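Local coordinates for protein 2-hydroxyisobutanoyl-CoA mutase large subunit (Aquincola tertiaricarbonis, PDB 4R3U) that works with a small cobalamin-binding subunit to interconvert 2-hydroxyisobutyryl-CoA and (S)-3-hydroxybutyryl-CoA, at residues 308-313 against 420-425. Numbering follows the deposited sequence.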
loop_
_atom_site.group_PDB
_atom_site.type_symbol
_atom_site.label_atom_id
_atom_site.label_comp_id
_atom_site.label_asym_id
_atom_site.label_seq_id
_atom_site.Cartn_x
_atom_site.Cartn_y
_atom_site.Cartn_z
ATOM N N GLU A 308 0.111 13.340 7.867
ATOM C CA GLU A 308 0.624 14.694 7.642
ATOM C C GLU A 308 0.362 15.200 6.185
ATOM O O GLU A 308 -0.034 16.348 5.989
ATOM C CB GLU A 308 2.098 14.738 7.976
ATOM C CG GLU A 308 2.828 15.982 7.522
ATOM C CD GLU A 308 4.218 16.055 8.112
ATOM O OE1 GLU A 308 5.064 15.192 7.769
ATOM O OE2 GLU A 308 4.426 16.926 8.990
ATOM N N GLU A 309 0.576 14.333 5.191
ATOM C CA GLU A 309 0.374 14.623 3.772
ATOM C C GLU A 309 -1.072 14.904 3.444
ATOM O O GLU A 309 -1.334 15.852 2.738
ATOM C CB GLU A 309 0.971 13.490 2.906
ATOM C CG GLU A 309 2.486 13.524 2.948
ATOM C CD GLU A 309 3.077 14.826 2.420
ATOM O OE1 GLU A 309 2.838 15.139 1.232
ATOM O OE2 GLU A 309 3.773 15.533 3.185
ATOM N N VAL A 310 -2.008 14.164 4.043
ATOM C CA VAL A 310 -3.452 14.380 3.907
ATOM C C VAL A 310 -3.841 15.739 4.554
ATOM O O VAL A 310 -4.558 16.533 3.942
ATOM C CB VAL A 310 -4.259 13.195 4.515
ATOM C CG1 VAL A 310 -5.755 13.467 4.468
ATOM C CG2 VAL A 310 -3.926 11.876 3.810
ATOM N N ALA A 311 -3.333 16.003 5.768
ATOM C CA ALA A 311 -3.576 17.239 6.506
ATOM C C ALA A 311 -3.088 18.446 5.683
ATOM O O ALA A 311 -3.772 19.468 5.618
ATOM C CB ALA A 311 -2.833 17.191 7.825
ATOM N N LYS A 312 -1.902 18.306 5.050
ATOM C CA LYS A 312 -1.248 19.298 4.221
ATOM C C LYS A 312 -2.115 19.647 3.010
ATOM O O LYS A 312 -2.271 20.827 2.705
ATOM C CB LYS A 312 0.120 18.748 3.786
ATOM C CG LYS A 312 1.021 19.720 3.016
ATOM C CD LYS A 312 2.082 18.962 2.207
ATOM C CE LYS A 312 1.498 18.436 0.915
ATOM N NZ LYS A 312 2.414 17.483 0.244
ATOM N N PHE A 313 -2.688 18.627 2.325
ATOM C CA PHE A 313 -3.525 18.821 1.132
ATOM C C PHE A 313 -4.810 19.577 1.469
ATOM O O PHE A 313 -5.201 20.479 0.722
ATOM C CB PHE A 313 -3.843 17.479 0.466
ATOM C CG PHE A 313 -2.680 16.654 -0.049
ATOM C CD1 PHE A 313 -1.687 17.233 -0.837
ATOM C CD2 PHE A 313 -2.626 15.277 0.178
ATOM C CE1 PHE A 313 -0.640 16.458 -1.356
ATOM C CE2 PHE A 313 -1.565 14.505 -0.311
ATOM C CZ PHE A 313 -0.595 15.094 -1.093
ATOM N N TYR A 420 -10.108 13.553 14.636
ATOM C CA TYR A 420 -9.548 14.500 15.589
ATOM C C TYR A 420 -8.104 14.893 15.260
ATOM O O TYR A 420 -7.781 16.076 15.255
ATOM C CB TYR A 420 -9.706 13.986 17.017
ATOM C CG TYR A 420 -11.110 13.559 17.391
ATOM C CD1 TYR A 420 -12.211 14.365 17.095
ATOM C CD2 TYR A 420 -11.334 12.379 18.097
ATOM C CE1 TYR A 420 -13.502 13.989 17.468
ATOM C CE2 TYR A 420 -12.613 12.013 18.510
ATOM C CZ TYR A 420 -13.695 12.819 18.195
ATOM O OH TYR A 420 -14.945 12.405 18.580
ATOM N N TYR A 421 -7.280 13.913 14.889
ATOM C CA TYR A 421 -5.884 14.095 14.522
ATOM C C TYR A 421 -5.752 14.847 13.206
ATOM O O TYR A 421 -5.068 15.881 13.178
ATOM C CB TYR A 421 -5.140 12.734 14.514
ATOM C CG TYR A 421 -3.729 12.754 13.953
ATOM C CD1 TYR A 421 -2.841 13.792 14.264
ATOM C CD2 TYR A 421 -3.261 11.716 13.148
ATOM C CE1 TYR A 421 -1.559 13.836 13.721
ATOM C CE2 TYR A 421 -1.967 11.736 12.622
ATOM C CZ TYR A 421 -1.126 12.809 12.896
ATOM O OH TYR A 421 0.145 12.849 12.359
ATOM N N VAL A 422 -6.408 14.358 12.121
ATOM C CA VAL A 422 -6.305 14.976 10.798
ATOM C C VAL A 422 -6.836 16.401 10.856
ATOM O O VAL A 422 -6.176 17.311 10.350
ATOM C CB VAL A 422 -6.907 14.096 9.658
ATOM C CG1 VAL A 422 -6.767 14.751 8.270
ATOM C CG2 VAL A 422 -6.291 12.699 9.654
ATOM N N GLU A 423 -7.951 16.624 11.567
ATOM C CA GLU A 423 -8.514 17.970 11.718
ATOM C C GLU A 423 -7.624 18.958 12.468
ATOM O O GLU A 423 -7.474 20.090 12.013
ATOM C CB GLU A 423 -9.966 17.967 12.222
ATOM C CG GLU A 423 -10.973 17.325 11.269
ATOM C CD GLU A 423 -11.142 17.840 9.849
ATOM O OE1 GLU A 423 -10.478 18.826 9.457
ATOM O OE2 GLU A 423 -11.955 17.235 9.118
ATOM N N ALA A 424 -6.978 18.511 13.563
ATOM C CA ALA A 424 -6.046 19.302 14.370
ATOM C C ALA A 424 -4.787 19.614 13.575
ATOM O O ALA A 424 -4.320 20.758 13.590
ATOM C CB ALA A 424 -5.692 18.549 15.644
ATOM N N LEU A 425 -4.252 18.601 12.849
ATOM C CA LEU A 425 -3.075 18.768 12.002
ATOM C C LEU A 425 -3.364 19.680 10.802
ATOM O O LEU A 425 -2.520 20.525 10.486
ATOM C CB LEU A 425 -2.526 17.396 11.565
ATOM C CG LEU A 425 -1.036 17.324 11.176
ATOM C CD1 LEU A 425 -0.117 18.025 12.222
ATOM C CD2 LEU A 425 -0.614 15.888 10.952
#
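L425 and A311 meet where two helices cross at -51°, and they illustrate how a small residue lets helices pack closely: the axes of these short segments approach to 8.8 Å. The leucine begins the contact at its root, with L425 CB 3.8 Å from A311 CB. L425 CG is at practically the same distance, 3.8 Å from A311 CB. Beyond it, L425 CD2 passes alongside the alanine methyl and reaches the other backbone one turn earlier, at 3.7 Å from E308 CA. With chi1 at -156°, CG is roughly anti to the leucine's own N and comes over the A311 methyl; chi2, 48° as measured to CD1, then turns CD2 toward E308. The other methyl, CD1, points away from segment 308-313 and makes no contact with it. A311 itself lies opposite V422, and V310 CG1 touches V422 CG1 at 4.1 Å, extending the apolar seam; V310 also packs on S367 and L370 of helix 357-370. E308 meets the leucine through its CA and CB, its carboxylate being bound by Y429, T51 and the G53 amide. Helix 306-327 connects the parallel neighbours 298-302 and 340-344 as a beta-alpha-beta crossover of the mutase's TIM barrel, and helix 420-442 packs on its side turned away from strand 298-302, close to the second large subunit.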